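Side-chain contacts in apical membrane antigen 1 (Toxoplasma gondii, PDB 3ZLE), which may play a role in host cell invasion by sporozoites, and is represented here by part of its ectodomain: residues K55-H60 / G86-P91; D325-I330 / V345-C350; I356-P361 / V368-V373. One frame throughout, in Å; residues are numbered along the deposited sequence.

Interaction 1: K55-H60 / G86-P91; sequences KAIQMH and GGFNNP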
ATOM      1  N   LYS A  55      -5.667   0.664   2.942  1.00 27.47           N
ATOM      2  CA  LYS A  55      -6.083   1.585   1.906  1.00 19.95           C
ATOM      3  C   LYS A  55      -7.565   1.639   1.700  1.00 24.01           C
ATOM      4  O   LYS A  55      -8.193   0.621   1.389  1.00 24.87           O
ATOM      5  CB  LYS A  55      -5.373   1.329   0.587  1.00 25.30           C
ATOM      6  CG  LYS A  55      -6.010   1.985  -0.639  1.00 22.55           C
ATOM      7  CD  LYS A  55      -4.966   2.274  -1.739  1.00 21.97           C
ATOM      8  CE  LYS A  55      -5.662   2.556  -3.054  1.00 23.52           C
ATOM      9  NZ  LYS A  55      -4.746   2.897  -4.206  1.00 23.47           N
ATOM     10  N   ALA A  56      -8.130   2.853   1.813  1.00 19.44           N
ATOM     11  CA  ALA A  56      -9.526   3.077   1.525  1.00 22.93           C
ATOM     12  C   ALA A  56      -9.625   4.252   0.534  1.00 25.16           C
ATOM     13  O   ALA A  56      -8.719   5.080   0.442  1.00 30.18           O
ATOM     14  CB  ALA A  56     -10.290   3.398   2.832  1.00 18.70           C
ATOM     15  N   ILE A  57     -10.696   4.301  -0.227  1.00 25.90           N
ATOM     16  CA  ILE A  57     -10.994   5.475  -1.028  1.00 24.95           C
ATOM     17  C   ILE A  57     -11.981   6.324  -0.239  1.00 22.87           C
ATOM     18  O   ILE A  57     -13.121   5.985  -0.138  1.00 25.07           O
ATOM     19  CB  ILE A  57     -11.686   5.103  -2.325  1.00 23.71           C
ATOM     20  CG1 ILE A  57     -10.856   4.114  -3.157  1.00 21.22           C
ATOM     21  CG2 ILE A  57     -12.143   6.357  -3.069  1.00 28.70           C
ATOM     22  CD1 ILE A  57      -9.449   4.549  -3.449  1.00 25.66           C
ATOM     23  N   GLN A  58     -11.515   7.453   0.266  1.00 30.39           N
ATOM     24  CA  GLN A  58     -12.365   8.466   0.882  1.00 31.22           C
ATOM     25  C   GLN A  58     -13.263   9.172  -0.154  1.00 31.95           C
ATOM     26  O   GLN A  58     -12.774   9.789  -1.103  1.00 22.13           O
ATOM     27  CB  GLN A  58     -11.457   9.481   1.562  1.00 27.57           C
ATOM     28  CG  GLN A  58     -12.147  10.735   2.054  1.00 32.14           C
ATOM     29  CD  GLN A  58     -12.720  10.535   3.451  1.00 43.73           C
ATOM     30  OE1 GLN A  58     -13.945  10.418   3.624  1.00 36.42           O
ATOM     31  NE2 GLN A  58     -11.831  10.268   4.406  1.00 36.39           N
ATOM     32  N   MET A  59     -14.569   9.133   0.057  1.00 37.01           N
ATOM     33  CA  MET A  59     -15.502   9.815  -0.846  1.00 30.03           C
ATOM     34  C   MET A  59     -16.044  11.107  -0.256  1.00 35.83           C
ATOM     35  O   MET A  59     -15.871  11.373   0.928  1.00 36.78           O
ATOM     36  CB  MET A  59     -16.633   8.868  -1.198  1.00 30.53           C
ATOM     37  CG  MET A  59     -16.120   7.614  -1.869  1.00 32.33           C
ATOM     38  SD  MET A  59     -17.343   6.865  -2.942  1.00 41.87           S
ATOM     39  CE  MET A  59     -18.624   6.544  -1.760  1.00 36.40           C
ATOM     40  N   HIS A  60     -16.691  11.922  -1.083  1.00 33.79           N
ATOM     41  CA  HIS A  60     -17.158  13.207  -0.621  1.00 31.73           C
ATOM     42  C   HIS A  60     -18.524  13.561  -1.148  1.00 33.81           C
ATOM     43  O   HIS A  60     -18.781  14.727  -1.510  1.00 29.45           O
ATOM     44  CB  HIS A  60     -16.156  14.310  -0.960  1.00 36.12           C
ATOM     45  CG  HIS A  60     -14.814  14.126  -0.325  1.00 38.72           C
ATOM     46  ND1 HIS A  60     -14.523  14.575   0.944  1.00 44.41           N
ATOM     47  CD2 HIS A  60     -13.668  13.602  -0.809  1.00 37.55           C
ATOM     48  CE1 HIS A  60     -13.252  14.336   1.218  1.00 30.05           C
ATOM     49  NE2 HIS A  60     -12.713  13.741   0.171  1.00 44.95           N
ATOM     50  N   GLY A  86     -23.874   5.704  -5.221  1.00 35.14           N
ATOM     51  CA  GLY A  86     -23.112   4.510  -5.570  1.00 36.18           C
ATOM     52  C   GLY A  86     -21.765   4.481  -4.869  1.00 35.52           C
ATOM     53  O   GLY A  86     -21.343   5.490  -4.279  1.00 28.60           O
ATOM     54  N   GLY A  87     -21.136   3.303  -4.872  1.00 32.40           N
ATOM     55  CA  GLY A  87     -19.728   3.165  -4.544  1.00 30.65           C
ATOM     56  C   GLY A  87     -18.925   2.651  -5.734  1.00 32.88           C
ATOM     57  O   GLY A  87     -19.255   2.914  -6.884  1.00 31.02           O
ATOM     58  N   PHE A  88     -17.884   1.881  -5.438  1.00 29.54           N
ATOM     59  CA  PHE A  88     -16.982   1.336  -6.458  1.00 24.91           C
ATOM     60  C   PHE A  88     -17.198  -0.156  -6.683  1.00 28.12           C
ATOM     61  O   PHE A  88     -16.550  -0.750  -7.527  1.00 39.15           O
ATOM     62  CB  PHE A  88     -15.532   1.569  -6.035  1.00 26.96           C
ATOM     63  CG  PHE A  88     -15.119   3.005  -6.045  1.00 24.56           C
ATOM     64  CD1 PHE A  88     -16.073   4.027  -6.113  1.00 37.35           C
ATOM     65  CD2 PHE A  88     -13.818   3.338  -5.999  1.00 22.84           C
ATOM     66  CE1 PHE A  88     -15.686   5.364  -6.132  1.00 33.35           C
ATOM     67  CE2 PHE A  88     -13.408   4.656  -6.038  1.00 29.43           C
ATOM     68  CZ  PHE A  88     -14.343   5.677  -6.113  1.00 33.71           C
ATOM     69  N   ASN A  89     -18.099  -0.766  -5.922  1.00 27.69           N
ATOM     70  CA  ASN A  89     -18.255  -2.211  -5.933  1.00 24.01           C
ATOM     71  C   ASN A  89     -18.992  -2.717  -7.152  1.00 31.39           C
ATOM     72  O   ASN A  89     -20.023  -2.170  -7.521  1.00 35.04           O
ATOM     73  CB  ASN A  89     -19.028  -2.664  -4.695  1.00 23.60           C
ATOM     74  CG  ASN A  89     -19.039  -4.165  -4.554  1.00 26.16           C
ATOM     75  OD1 ASN A  89     -18.005  -4.789  -4.478  1.00 29.04           O
ATOM     76  ND2 ASN A  89     -20.211  -4.748  -4.562  1.00 22.87           N
ATOM     77  N   ASN A  90     -18.453  -3.762  -7.773  1.00 30.08           N
ATOM     78  CA  ASN A  90     -19.048  -4.363  -8.948  1.00 35.36           C
ATOM     79  C   ASN A  90     -20.429  -4.912  -8.603  1.00 32.88           C
ATOM     80  O   ASN A  90     -20.559  -5.664  -7.670  1.00 28.96           O
ATOM     81  CB  ASN A  90     -18.172  -5.503  -9.433  1.00 29.58           C
ATOM     82  CG  ASN A  90     -18.666  -6.107 -10.743  1.00 40.43           C
ATOM     83  OD1 ASN A  90     -19.873  -6.216 -10.986  1.00 42.45           O
ATOM     84  ND2 ASN A  90     -17.730  -6.548 -11.570  1.00 35.92           N
ATOM     85  N   PRO A  91     -21.456  -4.496  -9.358  1.00 33.44           N
ATOM     86  CA  PRO A  91     -22.821  -4.790  -8.963  1.00 31.22           C
ATOM     87  C   PRO A  91     -23.517  -5.882  -9.790  1.00 37.18           C
ATOM     88  O   PRO A  91     -24.712  -6.076  -9.630  1.00 27.67           O
ATOM     89  CB  PRO A  91     -23.537  -3.446  -9.165  1.00 31.03           C
ATOM     90  CG  PRO A  91     -22.771  -2.776 -10.250  1.00 33.06           C
ATOM     91  CD  PRO A  91     -21.349  -3.235 -10.119  1.00 31.13           C
TER
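Ile-57 and Phe-88 face each other across backbones that stay well apart: their CA atoms are 9.1 Å from one another, and the CA atoms of Met-59 and Gly-87 are separated by 8.7 Å. Such spacing excludes strand pairing, so strand 55-59 packs its side chains on Phe-88 and on the backbone of Gly-86 in the irregular 86-91 segment, burying a modest 175 Å². Phe-88 bridges most of the gap. The side chain of Ile-57 crosses it at about a right angle, and its CG2 branch, anti to the backbone N, reaches the far end of the ring, 3.6 Å from Phe-88 CE2; CG1 supplies a second, looser contact to the same ring atom. Met-59 comes in on the same side of the ring plane but at the CE1 corner, its SD lying 3.9 Å from Phe-88 CE1, and the two side chains run past each other in opposite directions. With SD 4.8 Å from the centroid of the Phe-88 ring and 46° off the ring normal, this is an oblique Met-aromatic contact. A bend at the last torsion of Met-59 (chi3 -60°) turns CE toward the loop backbone, where it stands 3.9 Å from Gly-86 O. Strand 187-191 pairs with 55-59 and contributes Phe-187, which meets Phe-88 edge-to-face and also touches Ile-57. Phe-69, against Ile-57, and Val-162, against Phe-88, extend this buried apolar cluster beside the two-stranded sheet.

Interaction 2: D325-I330 / V345-C350; sequences DCFAPI and VNLPQC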
ATOM      1  N   ASP A 325      18.660  -1.215   2.933  1.00 23.77           N
ATOM      2  CA  ASP A 325      19.292  -2.535   2.838  1.00 23.52           C
ATOM      3  C   ASP A 325      19.782  -3.039   4.195  1.00 20.31           C
ATOM      4  O   ASP A 325      20.452  -4.032   4.291  1.00 20.55           O
ATOM      5  CB  ASP A 325      20.455  -2.509   1.809  1.00 24.79           C
ATOM      6  CG  ASP A 325      21.552  -1.527   2.186  1.00 32.74           C
ATOM      7  OD1 ASP A 325      21.562  -1.050   3.343  1.00 28.47           O
ATOM      8  OD2 ASP A 325      22.488  -1.307   1.358  1.00 34.94           O
ATOM      9  N   CYS A 326      19.394  -2.374   5.261  1.00 27.54           N
ATOM     10  CA  CYS A 326      19.595  -2.963   6.577  1.00 23.12           C
ATOM     11  C   CYS A 326      18.634  -2.329   7.550  1.00 25.99           C
ATOM     12  O   CYS A 326      17.883  -1.370   7.203  1.00 20.91           O
ATOM     13  CB  CYS A 326      21.049  -2.755   7.052  1.00 22.32           C
ATOM     14  SG  CYS A 326      21.532  -1.017   6.998  1.00 34.21           S
ATOM     15  N   PHE A 327      18.588  -2.923   8.740  1.00 25.13           N
ATOM     16  CA  PHE A 327      17.854  -2.396   9.856  1.00 23.14           C
ATOM     17  C   PHE A 327      18.810  -2.079  10.969  1.00 23.96           C
ATOM     18  O   PHE A 327      19.668  -2.907  11.323  1.00 21.25           O
ATOM     19  CB  PHE A 327      16.870  -3.441  10.360  1.00 23.27           C
ATOM     20  CG  PHE A 327      15.627  -3.494   9.575  1.00 19.06           C
ATOM     21  CD1 PHE A 327      14.649  -2.523   9.749  1.00 20.09           C
ATOM     22  CD2 PHE A 327      15.475  -4.432   8.552  1.00 19.23           C
ATOM     23  CE1 PHE A 327      13.492  -2.562   9.000  1.00 19.14           C
ATOM     24  CE2 PHE A 327      14.315  -4.469   7.798  1.00 14.19           C
ATOM     25  CZ  PHE A 327      13.332  -3.557   8.022  1.00 16.86           C
ATOM     26  N   ALA A 328      18.625  -0.915  11.577  1.00 17.69           N
ATOM     27  CA  ALA A 328      19.314  -0.605  12.827  1.00 22.26           C
ATOM     28  C   ALA A 328      18.399  -0.936  14.027  1.00 16.40           C
ATOM     29  O   ALA A 328      17.386  -0.259  14.222  1.00 22.22           O
ATOM     30  CB  ALA A 328      19.658   0.902  12.846  1.00 20.48           C
ATOM     31  N   PRO A 329      18.723  -1.959  14.818  1.00 17.99           N
ATOM     32  CA  PRO A 329      17.745  -2.216  15.923  1.00 21.14           C
ATOM     33  C   PRO A 329      17.843  -1.126  16.997  1.00 26.11           C
ATOM     34  O   PRO A 329      18.936  -0.855  17.513  1.00 32.39           O
ATOM     35  CB  PRO A 329      18.184  -3.591  16.494  1.00 14.56           C
ATOM     36  CG  PRO A 329      19.637  -3.690  16.135  1.00 16.12           C
ATOM     37  CD  PRO A 329      19.859  -2.921  14.839  1.00 16.24           C
ATOM     38  N   ILE A 330      16.731  -0.446  17.233  1.00 23.91           N
ATOM     39  CA  ILE A 330      16.652   0.688  18.139  1.00 30.01           C
ATOM     40  C   ILE A 330      15.349   0.514  18.897  1.00 27.99           C
ATOM     41  O   ILE A 330      14.315   0.532  18.302  1.00 31.78           O
ATOM     42  CB  ILE A 330      16.477   2.015  17.374  1.00 31.23           C
ATOM     43  CG1 ILE A 330      17.510   2.155  16.247  1.00 29.60           C
ATOM     44  CG2 ILE A 330      16.476   3.193  18.352  1.00 26.05           C
ATOM     45  CD1 ILE A 330      18.574   3.186  16.529  1.00 25.77           C
ATOM     46  N   VAL A 345       5.756  -6.323  13.486  1.00 19.36           N
ATOM     47  CA  VAL A 345       6.412  -7.587  13.633  1.00 21.02           C
ATOM     48  C   VAL A 345       7.835  -7.329  14.124  1.00 19.33           C
ATOM     49  O   VAL A 345       8.393  -6.251  13.914  1.00 18.35           O
ATOM     50  CB  VAL A 345       6.497  -8.361  12.297  1.00 19.20           C
ATOM     51  CG1 VAL A 345       5.166  -8.818  11.785  1.00 19.35           C
ATOM     52  CG2 VAL A 345       7.393  -7.677  11.296  1.00 20.82           C
ATOM     53  N   ASN A 346       8.444  -8.347  14.684  1.00 19.20           N
ATOM     54  CA  ASN A 346       9.847  -8.257  15.000  1.00 22.61           C
ATOM     55  C   ASN A 346      10.790  -8.479  13.828  1.00 27.82           C
ATOM     56  O   ASN A 346      10.439  -9.135  12.831  1.00 28.08           O
ATOM     57  CB  ASN A 346      10.173  -9.201  16.133  1.00 26.62           C
ATOM     58  CG  ASN A 346       9.758  -8.632  17.476  1.00 32.43           C
ATOM     59  OD1 ASN A 346       9.962  -7.442  17.743  1.00 35.21           O
ATOM     60  ND2 ASN A 346       9.048  -9.424  18.255  1.00 27.52           N
ATOM     61  N   LEU A 347      12.016  -8.010  14.014  1.00 25.01           N
ATOM     62  CA  LEU A 347      13.127  -8.393  13.182  1.00 20.42           C
ATOM     63  C   LEU A 347      13.274  -9.878  13.338  1.00 25.23           C
ATOM     64  O   LEU A 347      12.933 -10.421  14.386  1.00 28.87           O
ATOM     65  CB  LEU A 347      14.415  -7.704  13.663  1.00 18.77           C
ATOM     66  CG  LEU A 347      14.504  -6.187  13.461  1.00 22.69           C
ATOM     67  CD1 LEU A 347      15.824  -5.635  14.002  1.00 19.81           C
ATOM     68  CD2 LEU A 347      14.339  -5.848  11.964  1.00 17.69           C
ATOM     69  N   PRO A 348      13.793 -10.549  12.300  1.00 19.68           N
ATOM     70  CA  PRO A 348      14.038 -11.964  12.439  1.00 21.58           C
ATOM     71  C   PRO A 348      15.032 -12.175  13.554  1.00 26.60           C
ATOM     72  O   PRO A 348      15.933 -11.373  13.741  1.00 29.28           O
ATOM     73  CB  PRO A 348      14.655 -12.393  11.077  1.00 18.20           C
ATOM     74  CG  PRO A 348      14.642 -11.162  10.211  1.00 19.68           C
ATOM     75  CD  PRO A 348      13.866 -10.073  10.912  1.00 18.12           C
ATOM     76  N   GLN A 349      14.880 -13.267  14.275  1.00 28.21           N
ATOM     77  CA  GLN A 349      15.862 -13.624  15.242  1.00 30.56           C
ATOM     78  C   GLN A 349      17.172 -13.958  14.600  1.00 37.49           C
ATOM     79  O   GLN A 349      17.275 -14.164  13.393  1.00 36.58           O
ATOM     80  CB  GLN A 349      15.389 -14.766  16.120  1.00 30.95           C
ATOM     81  CG  GLN A 349      14.542 -14.261  17.285  1.00 49.45           C
ATOM     82  CD  GLN A 349      14.093 -15.360  18.227  1.00 59.44           C
ATOM     83  OE1 GLN A 349      14.224 -16.543  17.924  1.00 63.85           O
ATOM     84  NE2 GLN A 349      13.556 -14.969  19.383  1.00 62.85           N
ATOM     85  N   CYS A 350      18.138 -14.188  15.450  1.00 34.38           N
ATOM     86  CA  CYS A 350      19.496 -14.049  15.114  1.00 36.32           C
ATOM     87  C   CYS A 350      20.099 -15.190  15.932  1.00 31.71           C
ATOM     88  O   CYS A 350      19.533 -15.562  16.938  1.00 35.89           O
ATOM     89  CB  CYS A 350      19.891 -12.644  15.609  1.00 31.38           C
ATOM     90  SG  CYS A 350      21.565 -12.290  15.874  1.00 68.21           S
TER
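Leu-347 makes the whole contact from its side, dividing its two methyl groups between Phe-327 and Pro-329. The CH-pi component belongs to CD2, which lies over one face of the Phe-327 ring, 4.0 Å from the ring centroid and 24° off the normal. It is displaced toward the root of the ring: the nearest atom is Phe-327 CG, 3.6 Å from Leu-347 CD2, and Phe-327 CB follows closely. The apolar component is looser, with Leu-347 CD1 set 4.0 Å from Pro-329 CB. With CD1 anti to CA (chi2 179°), CD1 extends toward Pro-329 and CD2 is left to turn over the ring. Only 130 Å² is buried between the segments, but Trp-9 and Phe-22 meet the Phe-327 ring edge-to-face, Phe-228 meets it with the planes inclined by about 35°, and Phe-18 of helix 13-20 packs on Leu-347. Disulfides flank the contact, Cys-326 to Cys-236 and Cys-350 to Cys-372. Asp-325 and Cys-326 both face Gly-229 of strand 226-232, a classic beta bulge. Strand 326-330 is an outer strand of a three-stranded antiparallel sheet, with the loop residue Leu-347 laid over it, in the AMA1 family region assigned to the PAN clan.

Interaction 3: I356-P361 / V368-V373; sequences IPIEGP and VVTECV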
ATOM      1  N   ILE A 356      28.763 -13.727  13.892  1.00 43.34           N
ATOM      2  CA  ILE A 356      30.030 -13.018  14.060  1.00 50.66           C
ATOM      3  C   ILE A 356      29.825 -11.495  14.143  1.00 50.17           C
ATOM      4  O   ILE A 356      29.376 -10.867  13.174  1.00 45.78           O
ATOM      5  CB  ILE A 356      31.003 -13.299  12.909  1.00 51.40           C
ATOM      6  CG1 ILE A 356      31.144 -14.795  12.648  1.00 53.84           C
ATOM      7  CG2 ILE A 356      32.356 -12.647  13.173  1.00 47.71           C
ATOM      8  CD1 ILE A 356      31.399 -15.089  11.178  1.00 59.34           C
ATOM      9  N   PRO A 357      30.260 -10.889  15.255  1.00 41.22           N
ATOM     10  CA  PRO A 357      30.044  -9.458  15.480  1.00 42.40           C
ATOM     11  C   PRO A 357      30.843  -8.631  14.514  1.00 40.20           C
ATOM     12  O   PRO A 357      31.920  -9.033  14.097  1.00 37.73           O
ATOM     13  CB  PRO A 357      30.553  -9.238  16.912  1.00 45.20           C
ATOM     14  CG  PRO A 357      31.496 -10.369  17.168  1.00 41.66           C
ATOM     15  CD  PRO A 357      30.960 -11.535  16.382  1.00 46.08           C
ATOM     16  N   ILE A 358      30.292  -7.494  14.125  1.00 38.02           N
ATOM     17  CA  ILE A 358      30.873  -6.698  13.066  1.00 32.78           C
ATOM     18  C   ILE A 358      31.156  -5.355  13.690  1.00 38.23           C
ATOM     19  O   ILE A 358      30.244  -4.740  14.231  1.00 37.12           O
ATOM     20  CB  ILE A 358      29.830  -6.477  11.958  1.00 41.55           C
ATOM     21  CG1 ILE A 358      29.291  -7.810  11.431  1.00 39.53           C
ATOM     22  CG2 ILE A 358      30.353  -5.553  10.885  1.00 38.33           C
ATOM     23  CD1 ILE A 358      27.817  -7.994  11.677  1.00 58.28           C
ATOM     24  N   GLU A 359      32.371  -4.831  13.468  1.00 36.50           N
ATOM     25  CA  GLU A 359      32.858  -3.626  14.144  1.00 35.59           C
ATOM     26  C   GLU A 359      33.047  -2.504  13.153  1.00 38.07           C
ATOM     27  O   GLU A 359      33.933  -2.594  12.331  1.00 43.28           O
ATOM     28  CB  GLU A 359      34.240  -3.888  14.751  1.00 38.74           C
ATOM     29  CG  GLU A 359      34.365  -5.149  15.596  1.00 53.45           C
ATOM     30  CD  GLU A 359      35.559  -5.089  16.548  1.00 63.97           C
ATOM     31  OE1 GLU A 359      36.297  -4.082  16.531  1.00 66.56           O
ATOM     32  OE2 GLU A 359      35.757  -6.042  17.321  1.00 74.33           O
ATOM     33  N   GLY A 360      32.353  -1.387  13.318  1.00 36.93           N
ATOM     34  CA  GLY A 360      32.672  -0.194  12.528  1.00 38.59           C
ATOM     35  C   GLY A 360      34.087   0.337  12.758  1.00 37.54           C
ATOM     36  O   GLY A 360      34.813  -0.142  13.629  1.00 39.14           O
ATOM     37  N   PRO A 361      34.495   1.332  11.974  1.00 42.70           N
ATOM     38  CA  PRO A 361      35.795   1.964  12.238  1.00 47.18           C
ATOM     39  C   PRO A 361      35.723   2.908  13.456  1.00 47.59           C
ATOM     40  O   PRO A 361      34.637   3.428  13.761  1.00 57.31           O
ATOM     41  CB  PRO A 361      36.038   2.764  10.951  1.00 39.84           C
ATOM     42  CG  PRO A 361      34.665   3.086  10.428  1.00 38.86           C
ATOM     43  CD  PRO A 361      33.659   2.156  11.083  1.00 35.88           C
ATOM     44  N   VAL A 368      30.788   1.656  16.059  1.00 35.81           N
ATOM     45  CA  VAL A 368      29.477   0.996  16.102  1.00 25.67           C
ATOM     46  C   VAL A 368      29.641  -0.508  15.921  1.00 31.16           C
ATOM     47  O   VAL A 368      30.513  -0.951  15.183  1.00 40.23           O
ATOM     48  CB  VAL A 368      28.522   1.617  15.072  1.00 31.54           C
ATOM     49  CG1 VAL A 368      27.123   0.975  15.157  1.00 27.20           C
ATOM     50  CG2 VAL A 368      28.416   3.124  15.330  1.00 22.81           C
ATOM     51  N   VAL A 369      29.016  -1.284  16.801  1.00 29.39           N
ATOM     52  CA  VAL A 369      29.242  -2.721  16.846  1.00 28.02           C
ATOM     53  C   VAL A 369      27.857  -3.358  16.672  1.00 36.25           C
ATOM     54  O   VAL A 369      26.874  -2.852  17.230  1.00 39.68           O
ATOM     55  CB  VAL A 369      29.913  -3.121  18.205  1.00 34.56           C
ATOM     56  CG1 VAL A 369      30.008  -4.616  18.389  1.00 30.44           C
ATOM     57  CG2 VAL A 369      31.323  -2.557  18.289  1.00 32.07           C
ATOM     58  N   THR A 370      27.749  -4.309  15.738  1.00 38.73           N
ATOM     59  CA  THR A 370      26.511  -5.070  15.491  1.00 32.98           C
ATOM     60  C   THR A 370      26.715  -6.497  15.984  1.00 31.45           C
ATOM     61  O   THR A 370      27.677  -7.148  15.608  1.00 33.64           O
ATOM     62  CB  THR A 370      26.164  -5.126  13.974  1.00 43.03           C
ATOM     63  OG1 THR A 370      26.239  -3.814  13.407  1.00 39.05           O
ATOM     64  CG2 THR A 370      24.745  -5.673  13.736  1.00 39.96           C
ATOM     65  N   GLU A 371      25.867  -6.950  16.903  1.00 26.42           N
ATOM     66  CA  GLU A 371      26.020  -8.296  17.424  1.00 34.93           C
ATOM     67  C   GLU A 371      24.697  -9.009  17.626  1.00 32.22           C
ATOM     68  O   GLU A 371      23.614  -8.434  17.425  1.00 25.14           O
ATOM     69  CB  GLU A 371      26.794  -8.365  18.752  1.00 32.22           C
ATOM     70  CG  GLU A 371      27.781  -7.260  19.076  1.00 47.42           C
ATOM     71  CD  GLU A 371      28.111  -7.243  20.565  1.00 44.84           C
ATOM     72  OE1 GLU A 371      28.802  -8.169  21.029  1.00 51.23           O
ATOM     73  OE2 GLU A 371      27.588  -6.370  21.288  1.00 43.14           O
ATOM     74  N   CYS A 372      24.815 -10.232  18.160  1.00 30.73           N
ATOM     75  CA  CYS A 372      23.680 -11.032  18.562  1.00 35.64           C
ATOM     76  C   CYS A 372      23.746 -11.348  20.041  1.00 40.42           C
ATOM     77  O   CYS A 372      24.468 -12.243  20.459  1.00 39.83           O
ATOM     78  CB  CYS A 372      23.660 -12.355  17.826  1.00 34.90           C
ATOM     79  SG  CYS A 372      21.986 -13.050  17.717  1.00 40.14           S
ATOM     80  N   VAL A 373      22.773 -10.835  20.753  1.00 40.77           N
ATOM     81  CA  VAL A 373      22.756 -10.911  22.180  1.00 41.97           C
ATOM     82  C   VAL A 373      21.381 -11.491  22.502  1.00 43.24           C
ATOM     83  O   VAL A 373      20.377 -10.926  22.094  1.00 41.23           O
ATOM     84  CB  VAL A 373      22.833  -9.472  22.731  1.00 42.39           C
ATOM     85  CG1 VAL A 373      22.571  -9.431  24.207  1.00 49.86           C
ATOM     86  CG2 VAL A 373      24.143  -8.793  22.328  1.00 45.52           C
TER
HETATM   87  O   HOH W   1      31.793   2.993  13.919  1.00 37.03           O
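Ile-358 and Thr-370 form an antiparallel hydrogen-bonded pair, gripping each other through two backbone bonds: Ile-358 N to Thr-370 O at 3.0 Å, and Thr-370 N to Ile-358 O at 2.9 Å. A third bond, from Gly-360 N to Val-368 O (2.7 Å), continues the ladder; all three are nearly straight (N-H...O 162-172°), and those of the 358/370 pair lie in the carbonyl planes. Pro-357 and Val-369 add CA-H...O contacts to Thr-370 O and Ile-358 O. On one face the side chains of Ile-358 and Thr-370 lie alongside, pointing the same way, with Ile-358 CD1 4.0 Å from Thr-370 CB. Glu-359 and Val-369, a non-hydrogen-bonded pair, share the other. Pro-357 CB rests 4.0 Å from Glu-371 CG. Beyond Gly-360 a water accepts from Val-368 N and donates to Pro-361 O at 2.9 Å. Strand 376-383 holds the other edge of 366-373 through backbone bonds of Val-369 to Thr-380 and Glu-371 to Asp-378. Cys-372 O is hydrogen-bonded to Ser-352 OG. The CA 357-360 and CA 368-371 runs point 170° apart and six residues separate the segments, as in a beta hairpin, whose short 358-359 strand edges a three-stranded antiparallel sheet in the cystine-rich C-terminal part of this ectodomain construct.

Overall arrangement
From the N terminus, interaction 1 comes first, closing a loop of 25 residues without helix or strand between 55-60 and 86-91. Interaction 2 closes a shorter excursion of 14 residues, which includes strand 333-337, and interaction 3 closes a hairpin connection of six residues, two of them already in strand 366-373. All three are in series: none nests within or crosses another. Interaction 1 lies on the opposite side of the chain's centre from the other two, its centre 37 Å from that of interaction 2 and 50 Å from that of interaction 3. Interactions 2 and 3 are neighbours, centres 14 Å apart, and the Cys-350–Cys-372 disulfide joins them covalently, coupling the loop over strand 326-330 to the C-terminal sheet.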